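Local coordinates for putative lipoprotein (Campylobacter jejuni subsp. jejuni, PDB 2G5G) that binds two cofacial hemes in a dimer through tyrosine ligands and probably takes part in bacterial heme uptake, at residues 32-36 with 62-67; 48-52 with 118-123; 147-151 with 192-196; 157-162 with 232-236. One frame throughout, in Å; residues are numbered along the deposited sequence.

Interaction 1 of 4, residues 32-36 with 62-67; sequences FEDMI and MIFNAL
Phe32, at the start of helix 32-39, pushes its ring against helix 54-73 in a helix-helix packing of an alpha/beta fold; the two helices are joined in sequence by strand 44-49 of the sheet. The short axes pass 10.6 Å apart at a crossing angle of -59°, a separation wide enough for large side chains to fill the gap.

Aromatic contacts come first. With CG swung anti to the backbone N (chi1 -178°), the Phe32 ring reaches the other helix edge-on rather than with a face. Its CZ comes to 3.4 Å from the carbonyl O of Met62, and CE1 meets the terminal CE of that selenomethionine at 3.9 Å. CE1 also touches Ile63 CG1, while CE2 on the other flank rests on Ala66 CB. Phe32 also packs on Phe19 and Ile21 of strand 19-23, tying the contact to the sheet.

The aliphatic contacts lie beside this edge. Met35, also selenomethionine, bends at its last torsion (chi3 62°), which brings CE to 4.0 Å from Ile63 CG1, the two side chains crossing at about a right angle. Ile36 works one turn beyond Phe32, and its CD1 is shared among Ile63, Ala66 and Leu67. The small Ala66 admits it most closely, with Ile36 CD1 at 3.8 Å from Ala66 CB.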
# COMPACT_ATOMS: atom_id res chain seq x y z
N PHE A 32 -10.42 20.62 -34.33
CA PHE A 32 -10.61 19.21 -34.03
C PHE A 32 -10.40 18.32 -35.28
O PHE A 32 -9.63 17.37 -35.20
CB PHE A 32 -11.99 18.98 -33.37
CG PHE A 32 -12.25 17.55 -32.99
CD1 PHE A 32 -12.02 17.10 -31.70
CD2 PHE A 32 -12.73 16.64 -33.94
CE1 PHE A 32 -12.26 15.78 -31.36
CE2 PHE A 32 -12.97 15.31 -33.60
CZ PHE A 32 -12.73 14.89 -32.29
N GLU A 33 -11.04 18.66 -36.41
CA GLU A 33 -10.86 17.92 -37.68
C GLU A 33 -9.38 17.88 -38.12
O GLU A 33 -8.88 16.81 -38.47
CB GLU A 33 -11.69 18.56 -38.80
CG GLU A 33 -12.67 17.62 -39.53
CD GLU A 33 -13.40 18.32 -40.70
OE1 GLU A 33 -14.64 18.51 -40.62
OE2 GLU A 33 -12.72 18.69 -41.68
N ASP A 34 -8.69 19.03 -38.13
CA ASP A 34 -7.25 19.08 -38.44
C ASP A 34 -6.36 18.29 -37.45
O ASP A 34 -5.37 17.70 -37.87
CB ASP A 34 -6.75 20.53 -38.56
CG ASP A 34 -7.22 21.22 -39.85
OD1 ASP A 34 -7.95 20.60 -40.67
OD2 ASP A 34 -6.86 22.38 -40.04
N MSE A 35 -6.71 18.27 -36.17
CA MSE A 35 -5.98 17.41 -35.21
C MSE A 35 -6.16 15.93 -35.60
O MSE A 35 -5.19 15.17 -35.66
CB MSE A 35 -6.39 17.63 -33.76
CG MSE A 35 -5.61 16.77 -32.79
SE MSE A 35 -6.32 16.68 -31.04
CE MSE A 35 -8.09 15.85 -31.33
N ILE A 36 -7.41 15.53 -35.87
CA ILE A 36 -7.69 14.17 -36.32
C ILE A 36 -6.86 13.74 -37.54
O ILE A 36 -6.29 12.65 -37.54
CB ILE A 36 -9.22 13.96 -36.58
CG1 ILE A 36 -10.03 14.15 -35.28
CG2 ILE A 36 -9.49 12.62 -37.28
CD1 ILE A 36 -9.73 13.18 -34.13
N MSE A 62 -15.33 11.53 -28.43
CA MSE A 62 -15.27 12.32 -29.65
C MSE A 62 -14.06 11.98 -30.50
O MSE A 62 -14.16 11.81 -31.72
CB MSE A 62 -15.25 13.82 -29.31
CG MSE A 62 -16.55 14.32 -28.69
SE MSE A 62 -16.36 16.20 -28.12
CE MSE A 62 -15.61 16.93 -29.75
N ILE A 63 -12.90 11.90 -29.84
CA ILE A 63 -11.65 11.61 -30.56
C ILE A 63 -11.73 10.15 -31.08
O ILE A 63 -11.48 9.89 -32.25
CB ILE A 63 -10.43 11.76 -29.65
CG1 ILE A 63 -10.29 13.22 -29.18
CG2 ILE A 63 -9.13 11.27 -30.39
CD1 ILE A 63 -9.33 13.37 -27.95
N PHE A 64 -12.05 9.21 -30.19
CA PHE A 64 -12.16 7.81 -30.66
C PHE A 64 -13.10 7.69 -31.87
O PHE A 64 -12.72 7.14 -32.90
CB PHE A 64 -12.54 6.83 -29.54
CG PHE A 64 -12.75 5.40 -30.02
CD1 PHE A 64 -14.04 4.90 -30.17
CD2 PHE A 64 -11.67 4.58 -30.36
CE1 PHE A 64 -14.26 3.60 -30.62
CE2 PHE A 64 -11.88 3.27 -30.83
CZ PHE A 64 -13.18 2.78 -30.95
N ASN A 65 -14.31 8.24 -31.75
CA ASN A 65 -15.29 8.14 -32.83
C ASN A 65 -14.74 8.66 -34.14
O ASN A 65 -15.00 8.06 -35.19
CB ASN A 65 -16.57 8.91 -32.50
CG ASN A 65 -17.54 8.14 -31.59
OD1 ASN A 65 -17.34 6.98 -31.22
ND2 ASN A 65 -18.61 8.81 -31.24
N ALA A 66 -14.02 9.79 -34.13
CA ALA A 66 -13.58 10.36 -35.41
C ALA A 66 -12.48 9.48 -36.03
O ALA A 66 -12.40 9.31 -37.27
CB ALA A 66 -13.10 11.81 -35.26
N LEU A 67 -11.63 8.93 -35.18
CA LEU A 67 -10.51 8.14 -35.69
C LEU A 67 -11.04 6.79 -36.21
O LEU A 67 -10.61 6.34 -37.25
CB LEU A 67 -9.48 7.90 -34.59
CG LEU A 67 -8.70 9.07 -33.99
CD1 LEU A 67 -8.02 8.58 -32.71
CD2 LEU A 67 -7.66 9.56 -34.94

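Interaction 2 of 4, residues 48-52 with 118-123; sequences GEKHD and WKWKDY
A partly buried polar and aromatic contact, carried by Glu49 and His51 against Trp118 and Tyr123, forms where strand 44-49, in the interior of the sheet, runs out into a loop and meets the loop that leads into helix 124-131. Glu49 and Tyr123 are its buried members, and a single carboxylate oxygen organises it. Tyr123 OH donates to Glu49 OE2 at 2.7 Å, meeting that oxygen at its syn lone pair. His51 ND1 approaches the same OE2 on the anti side at 2.6 Å, with the proton bent off line (144°) and the oxygen tilted from the imidazole plane.

The imidazole is steadied from a second direction. Trp118 turns the edge of its six-membered ring toward one face of His51, a T-shaped pair with planes at 75° and centroids 4.9 Å apart. Trp118 CZ3 makes the nearest approach, 3.4 Å from His51 ND1 and offset toward the rim of the imidazole. Backbone and aliphatic atoms complete the join, with Asp122 CB lying 3.6 Å from the carbonyl O of His51.

Farther back, Glu49 OE1 takes a salt bridge from Lys57 and a hydrogen bond from Gln60, and the same lysine also reaches the carbonyls of His51 and Asp122. With donors on both oxygens, the carboxylate has little freedom to rotate. Gripped by Tyr123 OH and His51 ND1, Glu49 OE2 links the strand end to the loop and probably helps hold both rings.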
# COMPACT_ATOMS: atom_id res chain seq x y z
N GLY A 48 -3.98 11.31 -22.73
CA GLY A 48 -3.80 11.51 -21.30
C GLY A 48 -5.05 12.13 -20.70
O GLY A 48 -5.61 13.06 -21.27
N GLU A 49 -5.46 11.60 -19.55
CA GLU A 49 -6.68 12.02 -18.87
C GLU A 49 -6.46 12.25 -17.36
O GLU A 49 -5.48 11.78 -16.78
CB GLU A 49 -7.81 10.99 -19.08
CG GLU A 49 -7.53 9.66 -18.35
CD GLU A 49 -8.81 8.89 -17.93
OE1 GLU A 49 -9.93 9.23 -18.37
OE2 GLU A 49 -8.67 7.94 -17.14
N LYS A 50 -7.38 12.99 -16.76
CA LYS A 50 -7.55 13.01 -15.31
C LYS A 50 -8.71 12.02 -15.03
O LYS A 50 -9.80 12.20 -15.58
CB LYS A 50 -7.90 14.43 -14.85
CG LYS A 50 -8.01 14.61 -13.32
CD LYS A 50 -8.31 16.07 -13.00
CE LYS A 50 -8.53 16.28 -11.50
NZ LYS A 50 -9.94 15.97 -11.12
N HIS A 51 -8.47 11.02 -14.19
CA HIS A 51 -9.34 9.82 -14.13
C HIS A 51 -10.80 10.03 -13.71
O HIS A 51 -11.67 9.22 -14.04
CB HIS A 51 -8.67 8.71 -13.30
CG HIS A 51 -7.33 8.27 -13.83
ND1 HIS A 51 -7.17 7.65 -15.06
CD2 HIS A 51 -6.09 8.35 -13.29
CE1 HIS A 51 -5.90 7.37 -15.25
NE2 HIS A 51 -5.22 7.79 -14.20
N ASP A 52 -11.08 11.15 -13.04
CA ASP A 52 -12.44 11.43 -12.54
C ASP A 52 -13.06 12.63 -13.23
O ASP A 52 -14.08 13.15 -12.77
CB ASP A 52 -12.44 11.63 -11.01
CG ASP A 52 -11.47 12.72 -10.53
OD1 ASP A 52 -10.93 13.48 -11.37
OD2 ASP A 52 -11.22 12.81 -9.30
N TRP A 118 -10.89 0.90 -10.64
CA TRP A 118 -11.26 1.88 -11.65
C TRP A 118 -12.77 1.98 -11.66
O TRP A 118 -13.45 1.04 -12.05
CB TRP A 118 -10.73 1.44 -13.03
CG TRP A 118 -9.24 1.30 -13.07
CD1 TRP A 118 -8.51 0.16 -12.91
CD2 TRP A 118 -8.29 2.36 -13.29
NE1 TRP A 118 -7.17 0.44 -13.00
CE2 TRP A 118 -7.01 1.79 -13.23
CE3 TRP A 118 -8.41 3.74 -13.53
CZ2 TRP A 118 -5.84 2.54 -13.42
CZ3 TRP A 118 -7.25 4.49 -13.70
CH2 TRP A 118 -5.98 3.88 -13.65
N LYS A 119 -13.31 3.13 -11.24
CA LYS A 119 -14.77 3.28 -11.11
C LYS A 119 -15.47 3.19 -12.45
O LYS A 119 -15.32 4.09 -13.30
CB LYS A 119 -15.16 4.60 -10.43
CG LYS A 119 -14.72 4.72 -8.99
CD LYS A 119 -14.97 6.13 -8.45
CE LYS A 119 -14.57 6.22 -6.98
NZ LYS A 119 -14.88 7.56 -6.37
N TRP A 120 -16.27 2.13 -12.62
CA TRP A 120 -16.92 1.86 -13.89
C TRP A 120 -17.62 3.07 -14.46
O TRP A 120 -17.56 3.30 -15.67
CB TRP A 120 -17.87 0.65 -13.80
CG TRP A 120 -18.57 0.35 -15.11
CD1 TRP A 120 -19.92 0.42 -15.36
CD2 TRP A 120 -17.95 -0.06 -16.34
NE1 TRP A 120 -20.17 0.09 -16.68
CE2 TRP A 120 -18.99 -0.21 -17.30
CE3 TRP A 120 -16.62 -0.32 -16.73
CZ2 TRP A 120 -18.73 -0.61 -18.63
CZ3 TRP A 120 -16.37 -0.71 -18.04
CH2 TRP A 120 -17.43 -0.85 -18.97
N LYS A 121 -18.27 3.85 -13.59
CA LYS A 121 -18.97 5.09 -13.96
C LYS A 121 -18.12 6.01 -14.82
O LYS A 121 -18.61 6.64 -15.78
CB LYS A 121 -19.44 5.84 -12.70
CG LYS A 121 -19.69 7.36 -12.92
CD LYS A 121 -20.70 7.96 -11.92
CE LYS A 121 -22.14 7.74 -12.42
NZ LYS A 121 -23.08 7.44 -11.31
N ASP A 122 -16.84 6.08 -14.48
CA ASP A 122 -15.88 6.97 -15.13
C ASP A 122 -15.32 6.40 -16.43
O ASP A 122 -14.50 7.06 -17.11
CB ASP A 122 -14.72 7.25 -14.16
CG ASP A 122 -15.14 8.14 -13.00
OD1 ASP A 122 -16.13 8.87 -13.15
OD2 ASP A 122 -14.47 8.10 -11.94
N TYR A 123 -15.74 5.18 -16.78
CA TYR A 123 -15.20 4.45 -17.94
C TYR A 123 -16.26 3.87 -18.87
O TYR A 123 -15.97 3.59 -20.02
CB TYR A 123 -14.16 3.42 -17.47
CG TYR A 123 -12.98 4.14 -16.90
CD1 TYR A 123 -12.86 4.36 -15.52
CD2 TYR A 123 -12.01 4.71 -17.75
CE1 TYR A 123 -11.79 5.10 -14.99
CE2 TYR A 123 -10.94 5.44 -17.23
CZ TYR A 123 -10.84 5.63 -15.86
OH TYR A 123 -9.79 6.34 -15.34

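Interaction 3 of 4, residues 147-151 with 192-196; sequences ITSIY and KLVEI. With HEM (protoporphyrin IX containing Fe), chain B.
Tyr151 OH reaches the heme iron at 2.5 Å, rather long for an iron-phenolate bond, and the rest of its side chain is pressed between the porphyrin and Lys192. CG stands anti to the backbone N (chi1 -170°), a turn that lays the aromatic ring over the porphyrin instead of pointing its hydroxyl end straight at the metal. Heme C1B lies over the centre of the Tyr151 ring, 3.3 Å above its plane.

The opposite face belongs to Lys192. Its extended chain runs across the phenol ring, with CD almost on the ring normal, 3.8 Å from the centroid, in a CH-pi contact. The ammonium group lies farther along, NZ 4.3 Å from the centroid and 32° off the normal, an off-centre cation-pi interaction. A positive charge so close would probably favour the phenolate form of the ligand.

At the ring edge, Ile196 CD1 sits 3.7 Å from Tyr151 CD1, and the same methyl also faces the heme vinyl. Ile150 CG2 and Ile147 CG2 close the seam between helices 144-151 and 187-210 against Ile196, while Leu193 CD1 meets heme methyl CMC at 3.5 Å. Thr148 packs on Thr148 of the second subunit, and Lys200 of that subunit bonds the heme. Together these features make up a tyrosine-ligated heme pocket at a dimer interface, where two hemes lie cofacially.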
# COMPACT_ATOMS: atom_id res chain seq x y z
N ILE A 147 2.63 -5.73 -9.49
CA ILE A 147 2.86 -4.47 -8.77
C ILE A 147 3.30 -4.73 -7.33
O ILE A 147 4.21 -4.08 -6.80
CB ILE A 147 1.62 -3.58 -8.80
CG1 ILE A 147 1.37 -3.06 -10.23
CG2 ILE A 147 1.76 -2.42 -7.81
CD1 ILE A 147 0.04 -2.49 -10.41
N THR A 148 2.64 -5.70 -6.70
CA THR A 148 3.02 -6.14 -5.37
C THR A 148 4.44 -6.69 -5.33
O THR A 148 5.20 -6.38 -4.40
CB THR A 148 2.01 -7.13 -4.81
OG1 THR A 148 0.71 -6.52 -4.83
CG2 THR A 148 2.37 -7.52 -3.38
N SER A 149 4.82 -7.45 -6.36
CA SER A 149 6.16 -8.01 -6.46
C SER A 149 7.27 -6.97 -6.62
O SER A 149 8.35 -7.11 -6.05
CB SER A 149 6.23 -9.04 -7.58
OG SER A 149 7.54 -9.55 -7.70
N ILE A 150 7.01 -5.91 -7.39
CA ILE A 150 7.95 -4.79 -7.54
C ILE A 150 8.13 -4.03 -6.21
O ILE A 150 9.25 -3.76 -5.80
CB ILE A 150 7.52 -3.84 -8.70
CG1 ILE A 150 7.66 -4.58 -10.04
CG2 ILE A 150 8.35 -2.54 -8.68
CD1 ILE A 150 6.61 -4.19 -11.08
N TYR A 151 7.02 -3.70 -5.56
CA TYR A 151 7.00 -3.06 -4.25
C TYR A 151 7.85 -3.81 -3.22
O TYR A 151 8.65 -3.21 -2.50
CB TYR A 151 5.55 -2.99 -3.78
CG TYR A 151 5.30 -2.15 -2.54
CD1 TYR A 151 5.00 -0.79 -2.65
CD2 TYR A 151 5.30 -2.72 -1.28
CE1 TYR A 151 4.74 -0.02 -1.52
CE2 TYR A 151 5.05 -1.96 -0.13
CZ TYR A 151 4.76 -0.61 -0.27
OH TYR A 151 4.50 0.15 0.86
N LYS A 192 9.76 3.47 -3.80
CA LYS A 192 9.06 2.26 -4.23
C LYS A 192 7.95 2.61 -5.22
O LYS A 192 7.75 1.92 -6.21
CB LYS A 192 8.44 1.54 -3.03
CG LYS A 192 9.37 0.66 -2.23
CD LYS A 192 8.56 -0.09 -1.18
CE LYS A 192 9.38 -0.41 0.08
NZ LYS A 192 8.44 -0.89 1.17
N LEU A 193 7.21 3.68 -4.91
CA LEU A 193 6.15 4.17 -5.76
C LEU A 193 6.70 4.69 -7.10
O LEU A 193 6.07 4.50 -8.14
CB LEU A 193 5.32 5.23 -5.04
CG LEU A 193 4.56 4.82 -3.77
CD1 LEU A 193 3.59 5.93 -3.31
CD2 LEU A 193 3.81 3.49 -3.93
N VAL A 194 7.86 5.34 -7.06
CA VAL A 194 8.55 5.79 -8.28
C VAL A 194 8.90 4.59 -9.16
O VAL A 194 8.61 4.61 -10.36
CB VAL A 194 9.82 6.63 -8.00
CG1 VAL A 194 10.59 6.89 -9.29
CG2 VAL A 194 9.45 7.95 -7.34
N GLU A 195 9.50 3.55 -8.57
CA GLU A 195 9.85 2.35 -9.32
C GLU A 195 8.65 1.65 -9.92
O GLU A 195 8.74 1.14 -11.06
CB GLU A 195 10.71 1.38 -8.49
CG GLU A 195 12.16 1.87 -8.32
CD GLU A 195 12.80 2.35 -9.63
OE1 GLU A 195 13.17 3.55 -9.75
OE2 GLU A 195 12.92 1.51 -10.55
N ILE A 196 7.53 1.65 -9.20
CA ILE A 196 6.27 1.09 -9.70
C ILE A 196 5.72 1.87 -10.89
O ILE A 196 5.23 1.25 -11.85
CB ILE A 196 5.18 1.00 -8.59
CG1 ILE A 196 5.51 -0.16 -7.63
CG2 ILE A 196 3.78 0.73 -9.18
CD1 ILE A 196 4.86 0.02 -6.28
CHA HEM B . 2.79 -0.80 4.13
CHB HEM B . 1.90 -2.81 -0.25
CHC HEM B . 0.99 1.52 -2.20
CHD HEM B . 1.76 3.56 2.16
C1A HEM B . 2.65 -1.72 3.10
C2A HEM B . 2.90 -3.15 3.20
C3A HEM B . 2.66 -3.70 1.99
C4A HEM B . 2.23 -2.64 1.09
CMA HEM B . 2.78 -5.19 1.60
CAA HEM B . 3.39 -3.90 4.48
CBA HEM B . 2.22 -4.12 5.44
CGA HEM B . 2.64 -4.23 6.91
O1A HEM B . 3.81 -4.62 7.20
O2A HEM B . 1.78 -3.94 7.79
C1B HEM B . 1.68 -1.83 -1.19
C2B HEM B . 1.64 -1.99 -2.64
C3B HEM B . 1.39 -0.80 -3.19
C4B HEM B . 1.26 0.17 -2.11
CMB HEM B . 1.86 -3.32 -3.40
CAB HEM B . 1.27 -0.52 -4.72
CBB HEM B . 0.87 0.67 -5.18
C1C HEM B . 1.09 2.45 -1.18
C2C HEM B . 0.85 3.88 -1.30
C3C HEM B . 1.06 4.43 -0.09
C4C HEM B . 1.45 3.38 0.83
CMC HEM B . 0.41 4.61 -2.59
CAC HEM B . 0.92 5.93 0.27
CBC HEM B . -0.22 6.59 0.04
C1D HEM B . 2.11 2.62 3.12
C2D HEM B . 2.38 2.91 4.51
C3D HEM B . 2.70 1.54 5.14
C4D HEM B . 2.59 0.58 4.06
CMD HEM B . 2.35 4.29 5.21
CAD HEM B . 3.06 1.27 6.62
CBD HEM B . 2.10 0.22 7.18
CGD HEM B . 1.37 0.75 8.39
O1D HEM B . 0.16 1.08 8.27
O2D HEM B . 1.98 0.83 9.49
NA HEM B . 2.25 -1.45 1.80
NB HEM B . 1.44 -0.50 -0.92
NC HEM B . 1.45 2.18 0.14
ND HEM B . 2.24 1.26 2.91
FE HEM B . 2.02 0.42 0.90

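Interaction 4 of 4, residues 157-162 with 232-236; sequences LKGYVS and LHIQD
Asp236, the last residue of helix 230-236, holds the 157-162 loop by accepting consecutive backbone N-H groups, a loop-to-helix join within the alpha/beta fold. This is the tight side of the contact. Val161 N donates to Asp236 OD1 at 3.0 Å in a fairly straight bond (165°) that uses the syn lone pair. OD2 takes three donors. Tyr160 N and Ser162 N come from above the carboxylate plane, and the Ser162 hydroxyl binds on the anti side at 2.6 Å. Four bonds on one carboxylate fix its rotation and curl the loop around it. Val161 CG2 is packed in as well, 3.3 Å from Asp236 OD1 and close to the carbonyl O of Leu232.

Ser162 serves twice. Its OG lies between the backbone N and the carbonyl carbon (chi1 68°), a turn that directs the hydroxyl to Asp236 and leaves CB to settle on the imidazole of His233. Arg202 of helix 187-210 bonds both Ser162 OG and His233 ND1, joining this polar cluster to a third element.

The outer, solvent side is looser. Gly159, without a side chain, brings its bare CA to 3.4 Å from Asp236 OD2, the Tyr160 ring leads away from the helix, and exposed Gln235 meets Val161 CG2 with its CB at 4.0 Å. On the inner side, Leu157, which also packs on Phe199 and Arg202, sets CD2 4.0 Å from His233 CE1 at the edge of that ring. Over the ring's face the fit is close: Ser162 CB lies 3.5 Å from the His233 centroid, only 5° off the normal.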
# COMPACT_ATOMS: atom_id res chain seq x y z
N LEU A 157 14.98 -1.50 -13.15
CA LEU A 157 14.69 -1.26 -14.53
C LEU A 157 15.88 -0.60 -15.23
O LEU A 157 16.43 0.40 -14.75
CB LEU A 157 13.46 -0.36 -14.61
CG LEU A 157 12.65 -0.44 -15.89
CD1 LEU A 157 11.96 -1.79 -15.98
CD2 LEU A 157 11.65 0.73 -15.93
N LYS A 158 16.27 -1.16 -16.38
CA LYS A 158 17.31 -0.58 -17.22
C LYS A 158 16.70 0.30 -18.32
O LYS A 158 15.59 0.07 -18.79
CB LYS A 158 18.20 -1.66 -17.84
CG LYS A 158 19.04 -2.45 -16.82
CD LYS A 158 19.55 -3.76 -17.42
CE LYS A 158 19.88 -4.77 -16.31
NZ LYS A 158 19.72 -6.18 -16.78
N GLY A 159 17.45 1.32 -18.71
CA GLY A 159 17.00 2.28 -19.69
C GLY A 159 18.11 3.28 -19.90
O GLY A 159 19.14 3.24 -19.19
N TYR A 160 17.90 4.16 -20.87
CA TYR A 160 18.83 5.21 -21.19
C TYR A 160 18.14 6.55 -20.96
O TYR A 160 18.51 7.28 -20.06
CB TYR A 160 19.37 5.06 -22.62
CG TYR A 160 20.31 6.17 -23.01
CD1 TYR A 160 21.52 6.36 -22.32
CD2 TYR A 160 19.99 7.04 -24.05
CE1 TYR A 160 22.39 7.40 -22.67
CE2 TYR A 160 20.86 8.08 -24.41
CZ TYR A 160 22.05 8.26 -23.72
OH TYR A 160 22.90 9.29 -24.06
N VAL A 161 17.11 6.86 -21.74
CA VAL A 161 16.38 8.12 -21.47
C VAL A 161 15.23 7.98 -20.49
O VAL A 161 14.78 8.98 -19.91
CB VAL A 161 15.86 8.81 -22.76
CG1 VAL A 161 17.05 9.12 -23.73
CG2 VAL A 161 14.77 7.98 -23.42
N SER A 162 14.71 6.76 -20.31
CA SER A 162 13.50 6.61 -19.51
C SER A 162 13.76 6.46 -18.01
O SER A 162 12.84 6.63 -17.23
CB SER A 162 12.65 5.41 -20.00
OG SER A 162 13.32 4.19 -19.76
N LEU A 232 9.19 8.11 -23.24
CA LEU A 232 10.60 7.85 -22.99
C LEU A 232 10.93 6.36 -23.13
O LEU A 232 11.99 6.00 -23.62
CB LEU A 232 10.98 8.31 -21.58
CG LEU A 232 10.72 9.77 -21.22
CD1 LEU A 232 11.04 10.00 -19.73
CD2 LEU A 232 11.55 10.67 -22.13
N HIS A 233 10.00 5.51 -22.69
CA HIS A 233 10.22 4.07 -22.69
C HIS A 233 10.10 3.54 -24.10
O HIS A 233 10.89 2.69 -24.52
CB HIS A 233 9.25 3.35 -21.74
CG HIS A 233 9.41 3.76 -20.31
ND1 HIS A 233 10.10 3.00 -19.39
CD2 HIS A 233 8.97 4.86 -19.64
CE1 HIS A 233 10.09 3.62 -18.22
NE2 HIS A 233 9.42 4.75 -18.34
N ILE A 234 9.16 4.10 -24.87
CA ILE A 234 9.07 3.79 -26.33
C ILE A 234 10.40 4.07 -27.04
O ILE A 234 10.87 3.26 -27.83
CB ILE A 234 7.88 4.54 -27.00
CG1 ILE A 234 6.54 4.01 -26.46
CG2 ILE A 234 7.95 4.44 -28.58
CD1 ILE A 234 5.30 4.82 -26.93
N GLN A 235 11.01 5.22 -26.75
CA GLN A 235 12.32 5.57 -27.31
C GLN A 235 13.38 4.55 -26.98
O GLN A 235 14.15 4.16 -27.86
CB GLN A 235 12.82 6.93 -26.77
CG GLN A 235 12.00 8.12 -27.21
CD GLN A 235 12.58 9.43 -26.70
OE1 GLN A 235 11.88 10.23 -26.08
NE2 GLN A 235 13.88 9.67 -26.97
N ASP A 236 13.43 4.15 -25.70
CA ASP A 236 14.39 3.14 -25.21
C ASP A 236 14.17 1.77 -25.85
O ASP A 236 15.15 1.02 -26.03
CB ASP A 236 14.37 3.01 -23.68
CG ASP A 236 15.18 4.14 -22.96
OD1 ASP A 236 15.91 4.90 -23.63
OD2 ASP A 236 15.06 4.23 -21.72

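Overall arrangement
Interactions 1 and 2 interleave along the chain, since helix 32-39, strand 44-49 and helix 54-73 follow one another, and their centres lie about 20 Å apart. Interactions 3 and 4 also alternate, with centres about 17 Å apart and nearest atoms about 4 Å apart; helix 187-210 supplies one side of interaction 3 and, through Arg202, bonds residues of interaction 4. Interaction 1 and interaction 3 stand on opposite sides of the chain's centre, their own centres about 36 Å apart. Interaction 2, at the end of an interior strand, is the most central of the four. The fold thus separates a helix-packed flank of the sheet from the helical heme site, where the second subunit joins.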